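N-acyl homoserine lactonase (Bacillus thuringiensis, PDB 4J5H) hydrolyses the lactone ring of N-acyl homoserine lactones to N-acyl-L-homoserines with two zinc ions, acting on short and long acyl chains and fastest on C10. Local coordinates at residues 17-22 with 78-83; 108-113 with 139-144; 197-202 with 238-243. The protein carries 1 engineered substitution. All coordinates share one frame; numbering follows the deposited sequence. Where two conformers were deposited one is given.

Contact 1 (17-22 with 78-83); sequences RCMLDH and LPKMTE. With 1K4 (N-decanoyl-L-homoserine), chain D.
Arg17 to Met19 pair with Leu78 to Lys80 as antiparallel strands, the pairing that adds the outermost strand 77-80 to the seven-stranded mixed sheet of the metallo-beta-lactamase fold. The short segment axes come within 4.4 Å of each other, at 154° between their directions.

Backbone bonds set the register. Arg17 and Lys80 form a hydrogen-bonded pair in which Lys80 N reaches Arg17 O at 2.8 Å and Arg17 N gives its hydrogen to Lys80 O. Met19 and Leu78 repeat the pattern, with Met19 N to Leu78 O also at 2.8 Å. Between them Cys18 faces Pro79 as a non-hydrogen-bonded pair, a place where the missing N-H of proline costs the pairing nothing. Cys18 CA adds a CA-H...O contact to Leu78 O at 3.5 Å.

Apolar packing gathers on the face carrying Arg17, Met19, Leu78 and Lys80. Met19 CB lies 3.9 Å from Leu78 CB, while its CG and SD cross Lys80 CG and CD at a slant. Both chains are folded at chi2 and chi3, which keeps the thioether against the lysine methylenes.

The charged ends on this face go elsewhere: the Arg17 guanidinium forms a salt bridge with Glu244 and a hydrogen bond with Asn36, and Lys80 NZ forms a salt bridge with Glu65.

The other face belongs to the ligand pocket. Here Cys18 and Pro79 pack against the engineered Trp111, and both methyls of Leu20 lie against the homoserine CAG. In one of the two conformers of Cys18 the thiol sits between the backbone N and carbonyl carbon (chi1 63°), which places SG 3.6 Å from the ligand hydroxyl OAD.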
loop_
_atom_site.group_PDB
_atom_site.type_symbol
_atom_site.label_atom_id
_atom_site.label_comp_id
_atom_site.label_asym_id
_atom_site.label_seq_id
_atom_site.Cartn_x
_atom_site.Cartn_y
_atom_site.Cartn_z
ATOM N N ARG A 17 -12.350 -2.938 0.951
ATOM C CA ARG A 17 -11.855 -4.212 1.432
ATOM C C ARG A 17 -11.686 -5.158 0.253
ATOM O O ARG A 17 -12.070 -4.870 -0.869
ATOM C CB ARG A 17 -12.769 -4.803 2.507
ATOM C CG ARG A 17 -13.073 -3.795 3.632
ATOM C CD ARG A 17 -13.817 -4.534 4.746
ATOM N NE ARG A 17 -12.934 -5.401 5.495
ATOM C CZ ARG A 17 -12.162 -5.007 6.503
ATOM N NH1 ARG A 17 -11.374 -5.896 7.101
ATOM N NH2 ARG A 17 -12.117 -3.725 6.888
ATOM N N CYS A 18 -11.070 -6.299 0.526
ATOM C CA CYS A 18 -10.994 -7.344 -0.476
ATOM C C CYS A 18 -10.927 -8.694 0.193
ATOM O O CYS A 18 -10.282 -8.864 1.226
ATOM C CB CYS A 18 -9.833 -7.139 -1.445
ATOM S SG CYS A 18 -8.185 -7.187 -0.711
ATOM N N MET A 19 -11.620 -9.652 -0.425
ATOM C CA MET A 19 -11.579 -11.033 0.018
ATOM C C MET A 19 -10.365 -11.642 -0.627
ATOM O O MET A 19 -10.135 -11.465 -1.820
ATOM C CB MET A 19 -12.775 -11.843 -0.441
ATOM C CG MET A 19 -14.115 -11.245 -0.112
ATOM S SD MET A 19 -14.444 -10.986 1.651
ATOM C CE MET A 19 -14.205 -12.641 2.274
ATOM N N LEU A 20 -9.613 -12.376 0.184
ATOM C CA LEU A 20 -8.411 -13.055 -0.250
ATOM C C LEU A 20 -8.357 -14.427 0.402
ATOM O O LEU A 20 -8.571 -14.574 1.610
ATOM C CB LEU A 20 -7.156 -12.263 0.148
ATOM C CG LEU A 20 -5.809 -12.830 -0.250
ATOM C CD1 LEU A 20 -5.692 -13.006 -1.757
ATOM C CD2 LEU A 20 -4.711 -11.894 0.265
ATOM N N ASP A 21 -8.033 -15.444 -0.378
ATOM C CA ASP A 21 -7.848 -16.755 0.226
ATOM C C ASP A 21 -6.780 -16.714 1.307
ATOM O O ASP A 21 -5.720 -16.080 1.151
ATOM C CB ASP A 21 -7.495 -17.819 -0.800
ATOM C CG ASP A 21 -7.535 -19.199 -0.200
ATOM O OD1 ASP A 21 -8.642 -19.769 -0.164
ATOM O OD2 ASP A 21 -6.494 -19.662 0.314
ATOM N N HIS A 22 -7.023 -17.437 2.400
ATOM C CA HIS A 22 -6.093 -17.354 3.528
ATOM C C HIS A 22 -4.702 -17.913 3.225
ATOM O O HIS A 22 -3.742 -17.558 3.924
ATOM C CB HIS A 22 -6.693 -17.937 4.821
ATOM C CG HIS A 22 -6.941 -19.414 4.809
ATOM N ND1 HIS A 22 -7.292 -20.088 5.958
ATOM C CD2 HIS A 22 -6.906 -20.339 3.822
ATOM C CE1 HIS A 22 -7.462 -21.369 5.681
ATOM N NE2 HIS A 22 -7.232 -21.551 4.395
ATOM N N LEU A 78 -11.611 -11.163 -4.360
ATOM C CA LEU A 78 -12.882 -10.533 -4.695
ATOM C C LEU A 78 -12.902 -9.141 -4.089
ATOM O O LEU A 78 -12.878 -9.009 -2.861
ATOM C CB LEU A 78 -14.071 -11.301 -4.125
ATOM C CG LEU A 78 -14.336 -12.700 -4.675
ATOM C CD1 LEU A 78 -13.410 -13.741 -4.121
ATOM C CD2 LEU A 78 -15.771 -13.055 -4.348
ATOM N N PRO A 79 -12.920 -8.091 -4.928
ATOM C CA PRO A 79 -13.019 -6.742 -4.345
ATOM C C PRO A 79 -14.311 -6.540 -3.584
ATOM O O PRO A 79 -15.352 -7.022 -4.012
ATOM C CB PRO A 79 -12.999 -5.811 -5.554
ATOM C CG PRO A 79 -12.606 -6.648 -6.740
ATOM C CD PRO A 79 -12.948 -8.065 -6.399
ATOM N N LYS A 80 -14.226 -5.809 -2.474
ATOM C CA LYS A 80 -15.386 -5.403 -1.697
ATOM C C LYS A 80 -15.352 -3.877 -1.637
ATOM O O LYS A 80 -14.842 -3.261 -0.676
ATOM C CB LYS A 80 -15.347 -6.025 -0.301
ATOM C CG LYS A 80 -15.271 -7.541 -0.281
ATOM C CD LYS A 80 -16.546 -8.232 -0.681
ATOM C CE LYS A 80 -17.595 -8.120 0.412
ATOM N NZ LYS A 80 -18.761 -9.019 0.104
ATOM N N MET A 81 -15.906 -3.268 -2.675
ATOM C CA MET A 81 -15.747 -1.837 -2.912
ATOM C C MET A 81 -17.092 -1.240 -3.345
ATOM O O MET A 81 -17.757 -1.776 -4.230
ATOM C CB MET A 81 -14.733 -1.660 -4.030
ATOM C CG MET A 81 -14.348 -0.225 -4.298
ATOM S SD MET A 81 -13.469 -0.051 -5.850
ATOM C CE MET A 81 -13.123 1.706 -5.840
ATOM N N THR A 82 -17.450 -0.126 -2.748
ATOM C CA THR A 82 -18.617 0.629 -3.149
ATOM C C THR A 82 -18.164 1.946 -3.748
ATOM O O THR A 82 -16.965 2.284 -3.750
ATOM C CB THR A 82 -19.543 0.888 -1.951
ATOM O OG1 THR A 82 -18.888 1.744 -1.007
ATOM C CG2 THR A 82 -19.942 -0.459 -1.297
ATOM N N GLU A 83 -19.121 2.703 -4.265
ATOM C CA GLU A 83 -18.812 3.993 -4.871
ATOM C C GLU A 83 -18.059 4.903 -3.917
ATOM O O GLU A 83 -17.184 5.671 -4.344
ATOM C CB GLU A 83 -20.089 4.681 -5.389
ATOM C CG GLU A 83 -20.460 4.258 -6.799
ATOM C CD GLU A 83 -19.527 4.882 -7.860
ATOM O OE1 GLU A 83 -19.070 4.167 -8.767
ATOM O OE2 GLU A 83 -19.233 6.102 -7.797
HETATM O O 1K4 D . -0.904 -7.022 -3.185
HETATM C C 1K4 D . -2.076 -6.925 -2.803
HETATM O OXT 1K4 D . -2.390 -6.047 -1.932
HETATM C CA 1K4 D . -3.094 -7.875 -3.408
HETATM C CB 1K4 D . -3.833 -8.501 -2.210
HETATM C CAG 1K4 D . -5.134 -9.181 -2.569
HETATM O OAD 1K4 D . -5.957 -8.259 -3.282
HETATM N N 1K4 D . -2.473 -8.980 -4.153
HETATM C CAQ 1K4 D . -2.092 -8.784 -5.416
HETATM O OAB 1K4 D . -2.278 -7.732 -6.048
HETATM C CAN 1K4 D . -1.402 -9.930 -6.090
HETATM C CAM 1K4 D . -1.684 -9.998 -7.583
HETATM C CAL 1K4 D . -3.161 -10.298 -7.813
HETATM C CAK 1K4 D . -3.469 -10.573 -9.279
HETATM C CAJ 1K4 D . -4.357 -9.509 -9.897
HETATM C CAI 1K4 D . -4.821 -9.990 -11.276
HETATM C CAH 1K4 D . -4.651 -8.903 -12.330
HETATM C CAF 1K4 D . -5.540 -9.087 -13.561
HETATM C CAA 1K4 D . -5.571 -10.503 -14.092
#

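Contact 2 (108-113 with 139-144); sequences HLHWDH and EEYMKE. Engineered in segment 108-113: Trp111 (natural residue Phe). With ZN (zinc ion), chain C; ZN (zinc ion), chain B; 1K4 (N-decanoyl-L-homoserine), chain D.
Met142 SD packs on Trp111 CB at 3.5 Å and stands oblique to the indole, 5.3 Å from the centroid of its five-membered ring, a Met-aromatic contact. Trp111 is engineered, phenylalanine in the natural enzyme. From that CB the side chain leaves with CG between the backbone N and the carbonyl carbon (chi1 74°), turning the ring away from 139-144 toward the product. CD1 meets the amide oxygen OAB of N-decanoyl-L-homoserine at 3.2 Å. NE1 donates a bent hydrogen bond to the homoserine hydroxyl OAD, 3.0 Å long with 135° at the hydrogen, and CZ2 lies close to the same oxygen.

Tyr141 sets its ring edge to Leu109 O, with CD1 3.3 Å from that oxygen, and inclines its plane 38° to the His110 ring. Its hydroxyl bonds to Glu131.

Water joins the segments. One bridges Leu109 O and Met142 N; a second takes the His110 NE2 hydrogen and donates to Tyr141 OH and to Glu140 OE1, which also forms a salt bridge with Arg138. A third accepts from Trp111 N and donates to Glu140 O and ligand OAB.

His108 NE2, His110 ND1 and ligand O bind one zinc ion with His173 and Asp195; His113 NE2 and OXT bind the other with His239 and Asp195, which bridges both. With its carboxylate oxygens divided between the two metals, the ring-opened product remains bridged across the dizinc centre.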
loop_
_atom_site.group_PDB
_atom_site.type_symbol
_atom_site.label_atom_id
_atom_site.label_comp_id
_atom_site.label_asym_id
_atom_site.label_seq_id
_atom_site.Cartn_x
_atom_site.Cartn_y
_atom_site.Cartn_z
ATOM N N HIS A 108 3.624 0.164 -4.349
ATOM C CA HIS A 108 3.766 -0.686 -5.460
ATOM C C HIS A 108 2.504 -0.542 -6.324
ATOM O O HIS A 108 1.586 0.204 -5.961
ATOM C CB HIS A 108 4.056 -2.129 -5.027
ATOM C CG HIS A 108 2.989 -2.833 -4.258
ATOM N ND1 HIS A 108 2.368 -2.337 -3.128
ATOM C CD2 HIS A 108 2.551 -4.097 -4.398
ATOM C CE1 HIS A 108 1.584 -3.268 -2.624
ATOM N NE2 HIS A 108 1.673 -4.340 -3.379
ATOM N N LEU A 109 2.481 -1.238 -7.466
ATOM C CA LEU A 109 1.421 -1.028 -8.462
ATOM C C LEU A 109 0.415 -2.181 -8.552
ATOM O O LEU A 109 -0.340 -2.294 -9.535
ATOM C CB LEU A 109 2.062 -0.709 -9.817
ATOM C CG LEU A 109 2.838 0.611 -9.887
ATOM C CD1 LEU A 109 3.493 0.812 -11.246
ATOM C CD2 LEU A 109 2.030 1.821 -9.498
ATOM N N HIS A 110 0.356 -3.018 -7.513
ATOM C CA HIS A 110 -0.738 -3.961 -7.387
ATOM C C HIS A 110 -2.091 -3.254 -7.359
ATOM O O HIS A 110 -2.191 -2.099 -6.982
ATOM C CB HIS A 110 -0.554 -4.881 -6.182
ATOM C CG HIS A 110 0.526 -5.901 -6.363
ATOM N ND1 HIS A 110 1.060 -6.609 -5.313
ATOM C CD2 HIS A 110 1.156 -6.342 -7.474
ATOM C CE1 HIS A 110 1.982 -7.442 -5.777
ATOM N NE2 HIS A 110 2.076 -7.280 -7.082
ATOM N N TRP A 111 -3.112 -4.003 -7.760
ATOM C CA TRP A 111 -4.414 -3.465 -8.153
ATOM C C TRP A 111 -5.133 -2.676 -7.066
ATOM O O TRP A 111 -5.877 -1.759 -7.352
ATOM C CB TRP A 111 -5.292 -4.608 -8.723
ATOM C CG TRP A 111 -5.791 -5.504 -7.631
ATOM C CD1 TRP A 111 -5.110 -6.497 -6.988
ATOM C CD2 TRP A 111 -7.052 -5.402 -6.979
ATOM N NE1 TRP A 111 -5.879 -7.029 -5.979
ATOM C CE2 TRP A 111 -7.078 -6.377 -5.957
ATOM C CE3 TRP A 111 -8.184 -4.594 -7.177
ATOM C CZ2 TRP A 111 -8.189 -6.562 -5.130
ATOM C CZ3 TRP A 111 -9.279 -4.789 -6.359
ATOM C CH2 TRP A 111 -9.265 -5.757 -5.333
ATOM N N ASP A 112 -4.912 -3.086 -5.823
ATOM C CA ASP A 112 -5.562 -2.484 -4.664
ATOM C C ASP A 112 -4.722 -1.402 -4.000
ATOM O O ASP A 112 -5.118 -0.849 -2.967
ATOM C CB ASP A 112 -6.026 -3.528 -3.653
ATOM C CG ASP A 112 -4.900 -4.397 -3.119
ATOM O OD1 ASP A 112 -3.945 -4.729 -3.843
ATOM O OD2 ASP A 112 -4.997 -4.795 -1.950
ATOM N N HIS A 113 -3.576 -1.102 -4.618
ATOM C CA HIS A 113 -2.670 -0.041 -4.173
ATOM C C HIS A 113 -2.513 1.106 -5.177
ATOM O O HIS A 113 -2.247 2.246 -4.765
ATOM C CB HIS A 113 -1.309 -0.601 -3.846
ATOM C CG HIS A 113 -1.342 -1.522 -2.698
ATOM N ND1 HIS A 113 -1.126 -1.098 -1.405
ATOM C CD2 HIS A 113 -1.607 -2.845 -2.629
ATOM C CE1 HIS A 113 -1.303 -2.122 -0.592
ATOM N NE2 HIS A 113 -1.558 -3.192 -1.322
ATOM N N GLU A 139 1.801 -10.265 -15.635
ATOM C CA GLU A 139 0.358 -10.520 -15.732
ATOM C C GLU A 139 -0.457 -10.085 -14.523
ATOM O O GLU A 139 -1.656 -9.893 -14.642
ATOM C CB GLU A 139 0.072 -11.993 -16.015
ATOM C CG GLU A 139 0.500 -12.948 -14.906
ATOM C CD GLU A 139 0.395 -14.414 -15.319
ATOM O OE1 GLU A 139 0.823 -15.292 -14.530
ATOM O OE2 GLU A 139 -0.107 -14.684 -16.437
ATOM N N GLU A 140 0.182 -9.954 -13.365
ATOM C CA GLU A 140 -0.530 -9.558 -12.146
ATOM C C GLU A 140 -0.825 -8.052 -12.064
ATOM O O GLU A 140 -1.329 -7.575 -11.042
ATOM C CB GLU A 140 0.194 -10.056 -10.884
ATOM C CG GLU A 140 1.529 -9.409 -10.548
ATOM C CD GLU A 140 2.737 -10.069 -11.195
ATOM O OE1 GLU A 140 3.861 -9.818 -10.708
ATOM O OE2 GLU A 140 2.584 -10.853 -12.171
ATOM N N TYR A 141 -0.488 -7.298 -13.115
ATOM C CA TYR A 141 -0.766 -5.861 -13.156
ATOM C C TYR A 141 -1.909 -5.506 -14.077
ATOM O O TYR A 141 -1.943 -5.932 -15.252
ATOM C CB TYR A 141 0.487 -5.084 -13.550
ATOM C CG TYR A 141 1.563 -5.186 -12.468
ATOM C CD1 TYR A 141 1.559 -4.310 -11.403
ATOM C CD2 TYR A 141 2.513 -6.213 -12.486
ATOM C CE1 TYR A 141 2.501 -4.414 -10.413
ATOM C CE2 TYR A 141 3.474 -6.313 -11.504
ATOM C CZ TYR A 141 3.474 -5.395 -10.487
ATOM O OH TYR A 141 4.392 -5.480 -9.463
ATOM N N MET A 142 -2.855 -4.747 -13.525
ATOM C CA MET A 142 -4.010 -4.271 -14.280
ATOM C C MET A 142 -3.614 -3.019 -15.043
ATOM O O MET A 142 -2.808 -2.222 -14.552
ATOM C CB MET A 142 -5.163 -3.938 -13.333
ATOM C CG MET A 142 -5.744 -5.108 -12.568
ATOM S SD MET A 142 -7.242 -4.670 -11.675
ATOM C CE MET A 142 -8.464 -4.446 -12.938
ATOM N N LYS A 143 -4.232 -2.807 -16.209
ATOM C CA LYS A 143 -3.950 -1.628 -17.043
ATOM C C LYS A 143 -4.134 -0.302 -16.288
ATOM O O LYS A 143 -3.404 0.680 -16.522
ATOM C CB LYS A 143 -4.848 -1.642 -18.298
ATOM C CG LYS A 143 -6.356 -1.465 -18.030
ATOM C CD LYS A 143 -7.223 -1.661 -19.282
ATOM C CE LYS A 143 -8.715 -1.762 -18.973
ATOM N NZ LYS A 143 -9.479 -2.484 -20.026
ATOM N N GLU A 144 -5.105 -0.300 -15.378
ATOM C CA GLU A 144 -5.470 0.879 -14.617
ATOM C C GLU A 144 -4.336 1.323 -13.702
ATOM O O GLU A 144 -4.327 2.472 -13.232
ATOM C CB GLU A 144 -6.679 0.606 -13.703
ATOM C CG GLU A 144 -7.998 0.376 -14.424
ATOM C CD GLU A 144 -8.346 -1.093 -14.630
ATOM O OE1 GLU A 144 -7.421 -1.901 -14.940
ATOM O OE2 GLU A 144 -9.560 -1.420 -14.506
HETATM ZN ZN ZN C . 0.832 -6.245 -3.197
HETATM ZN ZN ZN B . -1.628 -5.092 -0.623
HETATM O O 1K4 D . -0.904 -7.022 -3.185
HETATM C C 1K4 D . -2.076 -6.925 -2.803
HETATM O OXT 1K4 D . -2.390 -6.047 -1.932
HETATM C CA 1K4 D . -3.094 -7.875 -3.408
HETATM C CB 1K4 D . -3.833 -8.501 -2.210
HETATM C CAG 1K4 D . -5.134 -9.181 -2.569
HETATM O OAD 1K4 D . -5.957 -8.259 -3.282
HETATM N N 1K4 D . -2.473 -8.980 -4.153
HETATM C CAQ 1K4 D . -2.092 -8.784 -5.416
HETATM O OAB 1K4 D . -2.278 -7.732 -6.048
HETATM C CAN 1K4 D . -1.402 -9.930 -6.090
HETATM C CAM 1K4 D . -1.684 -9.998 -7.583
HETATM C CAL 1K4 D . -3.161 -10.298 -7.813
HETATM C CAK 1K4 D . -3.469 -10.573 -9.279
HETATM C CAJ 1K4 D . -4.357 -9.509 -9.897
HETATM C CAI 1K4 D . -4.821 -9.990 -11.276
HETATM C CAH 1K4 D . -4.651 -8.903 -12.330
HETATM C CAF 1K4 D . -5.540 -9.087 -13.561
HETATM C CAA 1K4 D . -5.571 -10.503 -14.092
HETATM O O HOH W 1 -2.283 -4.168 -10.760
HETATM O O HOH W 2 4.214 -8.411 -8.508
HETATM O O HOH W 3 -2.109 -6.587 -8.699
#

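Contact 3 (197-202 with 238-243); sequences SYTKEN and GHDIEQ. With ZN (zinc ion), chain B; 1K4 (N-decanoyl-L-homoserine), chain D.
The Tyr198 ring receives the edge of His239 toward its face in an offset edge-to-face pair, the planes 83° apart and the centroids separated by 5.2 Å. Tyr198 CD1 lies in the plane of the imidazole, 3.6 Å from His239 CD2. The tyrosine ring also meets the rings of His173 and Phe209, and its OH comes within 3.5 Å of ligand O. On the imidazole, NE2 binds a zinc ion at 2.0 Å, while ND1 donates to Pro38 O. A metal on one nitrogen and a carbonyl on the other fix the rotation of the ring.

Behind the rings the backbones are tied together. Gly238 N bonds Ser197 O, and His239 N bonds Tyr198 O at 2.9 Å. With no side chain, Gly238 lets the two chains come close here: its CA is 4.5 Å from that of Tyr198.

Asp240 carries the polar end of the contact. Its CG stands opposite the backbone N (chi1 -169°), which sends OD2 across to Lys200 N at 2.8 Å, met nearly head-on along the C-O direction. OD1 turns to its own helix as N-cap, accepting from Gln243 N and, weakly, from Glu242 N. One carboxylate thus serves the first turns of two helices, and their partial positive ends would be expected to favour its charged form.

Thr199 and Asn202 close the other helix start as a capping box, Asn202 N bonding Thr199 OG1 and Thr199 N bonding Asn202 OD1. His239 shares its zinc ion with His113, Asp195 and ligand OXT, the arrangement of a dinuclear metallo-beta-lactamase-fold active site.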
loop_
_atom_site.group_PDB
_atom_site.type_symbol
_atom_site.label_atom_id
_atom_site.label_comp_id
_atom_site.label_asym_id
_atom_site.label_seq_id
_atom_site.Cartn_x
_atom_site.Cartn_y
_atom_site.Cartn_z
ATOM N N SER A 197 5.008 -7.058 4.470
ATOM C CA SER A 197 4.400 -8.090 5.348
ATOM C C SER A 197 2.885 -7.800 5.452
ATOM O O SER A 197 2.495 -6.744 5.942
ATOM C CB SER A 197 5.025 -8.029 6.740
ATOM O OG SER A 197 6.254 -8.704 6.769
ATOM N N TYR A 198 2.033 -8.718 4.984
ATOM C CA TYR A 198 0.597 -8.539 5.103
ATOM C C TYR A 198 0.170 -8.492 6.565
ATOM O O TYR A 198 -0.664 -7.682 6.940
ATOM C CB TYR A 198 -0.167 -9.680 4.432
ATOM C CG TYR A 198 -0.234 -9.717 2.929
ATOM C CD1 TYR A 198 0.177 -8.657 2.132
ATOM C CD2 TYR A 198 -0.791 -10.821 2.305
ATOM C CE1 TYR A 198 0.041 -8.720 0.759
ATOM C CE2 TYR A 198 -0.944 -10.902 0.937
ATOM C CZ TYR A 198 -0.528 -9.854 0.158
ATOM O OH TYR A 198 -0.678 -9.918 -1.216
ATOM N N THR A 199 0.790 -9.328 7.388
ATOM C CA THR A 199 0.420 -9.467 8.791
ATOM C C THR A 199 1.604 -9.427 9.724
ATOM O O THR A 199 2.752 -9.658 9.323
ATOM C CB THR A 199 -0.297 -10.815 9.056
ATOM O OG1 THR A 199 0.653 -11.879 8.928
ATOM C CG2 THR A 199 -1.461 -11.008 8.104
ATOM N N LYS A 200 1.300 -9.204 11.001
ATOM C CA LYS A 200 2.320 -9.279 12.040
ATOM C C LYS A 200 3.115 -10.582 11.982
ATOM O O LYS A 200 4.337 -10.568 12.158
ATOM C CB LYS A 200 1.698 -9.109 13.418
ATOM C CG LYS A 200 2.717 -9.088 14.544
ATOM C CD LYS A 200 2.070 -8.699 15.872
ATOM C CE LYS A 200 3.060 -8.829 17.018
ATOM N NZ LYS A 200 2.372 -8.879 18.343
ATOM N N GLU A 201 2.439 -11.709 11.772
ATOM C CA GLU A 201 3.167 -12.980 11.738
ATOM C C GLU A 201 4.077 -13.132 10.505
ATOM O O GLU A 201 5.109 -13.830 10.571
ATOM C CB GLU A 201 2.237 -14.179 11.937
ATOM C CG GLU A 201 1.454 -14.646 10.734
ATOM C CD GLU A 201 0.647 -15.904 11.016
ATOM O OE1 GLU A 201 -0.209 -16.254 10.181
ATOM O OE2 GLU A 201 0.867 -16.554 12.070
ATOM N N ASN A 202 3.725 -12.498 9.378
ATOM C CA ASN A 202 4.625 -12.508 8.219
ATOM C C ASN A 202 5.939 -11.850 8.604
ATOM O O ASN A 202 7.010 -12.245 8.124
ATOM C CB ASN A 202 4.027 -11.761 7.013
ATOM C CG ASN A 202 2.736 -12.363 6.493
ATOM O OD1 ASN A 202 1.841 -11.628 6.053
ATOM N ND2 ASN A 202 2.653 -13.685 6.467
ATOM N N GLY A 238 0.423 -4.543 6.250
ATOM C CA GLY A 238 -0.342 -4.184 5.037
ATOM C C GLY A 238 -1.816 -4.538 4.987
ATOM O O GLY A 238 -2.655 -3.746 4.517
ATOM N N HIS A 239 -2.141 -5.736 5.468
ATOM C CA HIS A 239 -3.538 -6.261 5.418
ATOM C C HIS A 239 -3.759 -7.173 6.612
ATOM O O HIS A 239 -3.839 -8.412 6.464
ATOM C CB HIS A 239 -3.800 -7.042 4.130
ATOM C CG HIS A 239 -3.556 -6.265 2.865
ATOM N ND1 HIS A 239 -4.430 -5.311 2.406
ATOM C CD2 HIS A 239 -2.548 -6.313 1.958
ATOM C CE1 HIS A 239 -3.987 -4.816 1.267
ATOM N NE2 HIS A 239 -2.832 -5.391 0.979
ATOM N N ASP A 240 -3.802 -6.572 7.798
ATOM C CA ASP A 240 -3.804 -7.360 9.061
ATOM C C ASP A 240 -5.119 -7.108 9.794
ATOM O O ASP A 240 -5.340 -6.012 10.367
ATOM C CB ASP A 240 -2.604 -6.981 9.930
ATOM C CG ASP A 240 -2.407 -7.941 11.112
ATOM O OD1 ASP A 240 -3.414 -8.435 11.651
ATOM O OD2 ASP A 240 -1.268 -8.221 11.494
ATOM N N ILE A 241 -5.992 -8.126 9.762
ATOM C CA ILE A 241 -7.339 -8.042 10.342
ATOM C C ILE A 241 -7.259 -7.859 11.856
ATOM O O ILE A 241 -8.067 -7.142 12.455
ATOM C CB ILE A 241 -8.177 -9.302 10.008
ATOM C CG1 ILE A 241 -8.627 -9.262 8.540
ATOM C CG2 ILE A 241 -9.425 -9.374 10.876
ATOM C CD1 ILE A 241 -9.367 -10.529 8.085
ATOM N N GLU A 242 -6.268 -8.486 12.479
ATOM C CA GLU A 242 -6.128 -8.389 13.925
ATOM C C GLU A 242 -5.663 -6.988 14.305
ATOM O O GLU A 242 -6.267 -6.323 15.143
ATOM C CB GLU A 242 -5.163 -9.452 14.450
ATOM C CG GLU A 242 -5.579 -10.891 14.142
ATOM C CD GLU A 242 -6.863 -11.328 14.832
ATOM O OE1 GLU A 242 -7.432 -12.359 14.401
ATOM O OE2 GLU A 242 -7.307 -10.665 15.799
ATOM N N GLN A 243 -4.620 -6.494 13.641
ATOM C CA GLN A 243 -4.137 -5.149 13.940
ATOM C C GLN A 243 -5.186 -4.055 13.653
ATOM O O GLN A 243 -5.256 -3.014 14.334
ATOM C CB GLN A 243 -2.841 -4.884 13.167
ATOM C CG GLN A 243 -2.133 -3.648 13.633
ATOM C CD GLN A 243 -0.802 -3.463 12.976
ATOM O OE1 GLN A 243 -0.710 -3.379 11.759
ATOM N NE2 GLN A 243 0.240 -3.387 13.783
HETATM ZN ZN ZN B . -1.628 -5.092 -0.623
HETATM O O 1K4 D . -0.904 -7.022 -3.185
HETATM C C 1K4 D . -2.076 -6.925 -2.803
HETATM O OXT 1K4 D . -2.390 -6.047 -1.932
HETATM C CA 1K4 D . -3.094 -7.875 -3.408
HETATM C CB 1K4 D . -3.833 -8.501 -2.210
HETATM C CAG 1K4 D . -5.134 -9.181 -2.569
HETATM O OAD 1K4 D . -5.957 -8.259 -3.282
HETATM N N 1K4 D . -2.473 -8.980 -4.153
HETATM C CAQ 1K4 D . -2.092 -8.784 -5.416
HETATM O OAB 1K4 D . -2.278 -7.732 -6.048
HETATM C CAN 1K4 D . -1.402 -9.930 -6.090
HETATM C CAM 1K4 D . -1.684 -9.998 -7.583
HETATM C CAL 1K4 D . -3.161 -10.298 -7.813
HETATM C CAK 1K4 D . -3.469 -10.573 -9.279
HETATM C CAJ 1K4 D . -4.357 -9.509 -9.897
HETATM C CAI 1K4 D . -4.821 -9.990 -11.276
HETATM C CAH 1K4 D . -4.651 -8.903 -12.330
HETATM C CAF 1K4 D . -5.540 -9.087 -13.561
HETATM C CAA 1K4 D . -5.571 -10.503 -14.092
#

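In the fold
The contacts come in series along the chain, each closing before the next opens. Contact 1 lies at the outer edge of the seven-stranded sheet, contact 2 joins helix 111-114 to the loop after helix 129-135, and contact 3 ties together the loops leaving strands 188-194 and 234-237 of the five-stranded sheet. The centres of contacts 1 and 2 are about 15 Å apart. Contact 3 has its centre about 16 Å from that of contact 1 and about 20 Å from that of contact 2. All three touch the N-decanoyl-L-homoserine, and contacts 2 and 3 share a zinc ion. Elements of both sheets therefore converge on one dizinc pocket, with Leu20 packing on Tyr198.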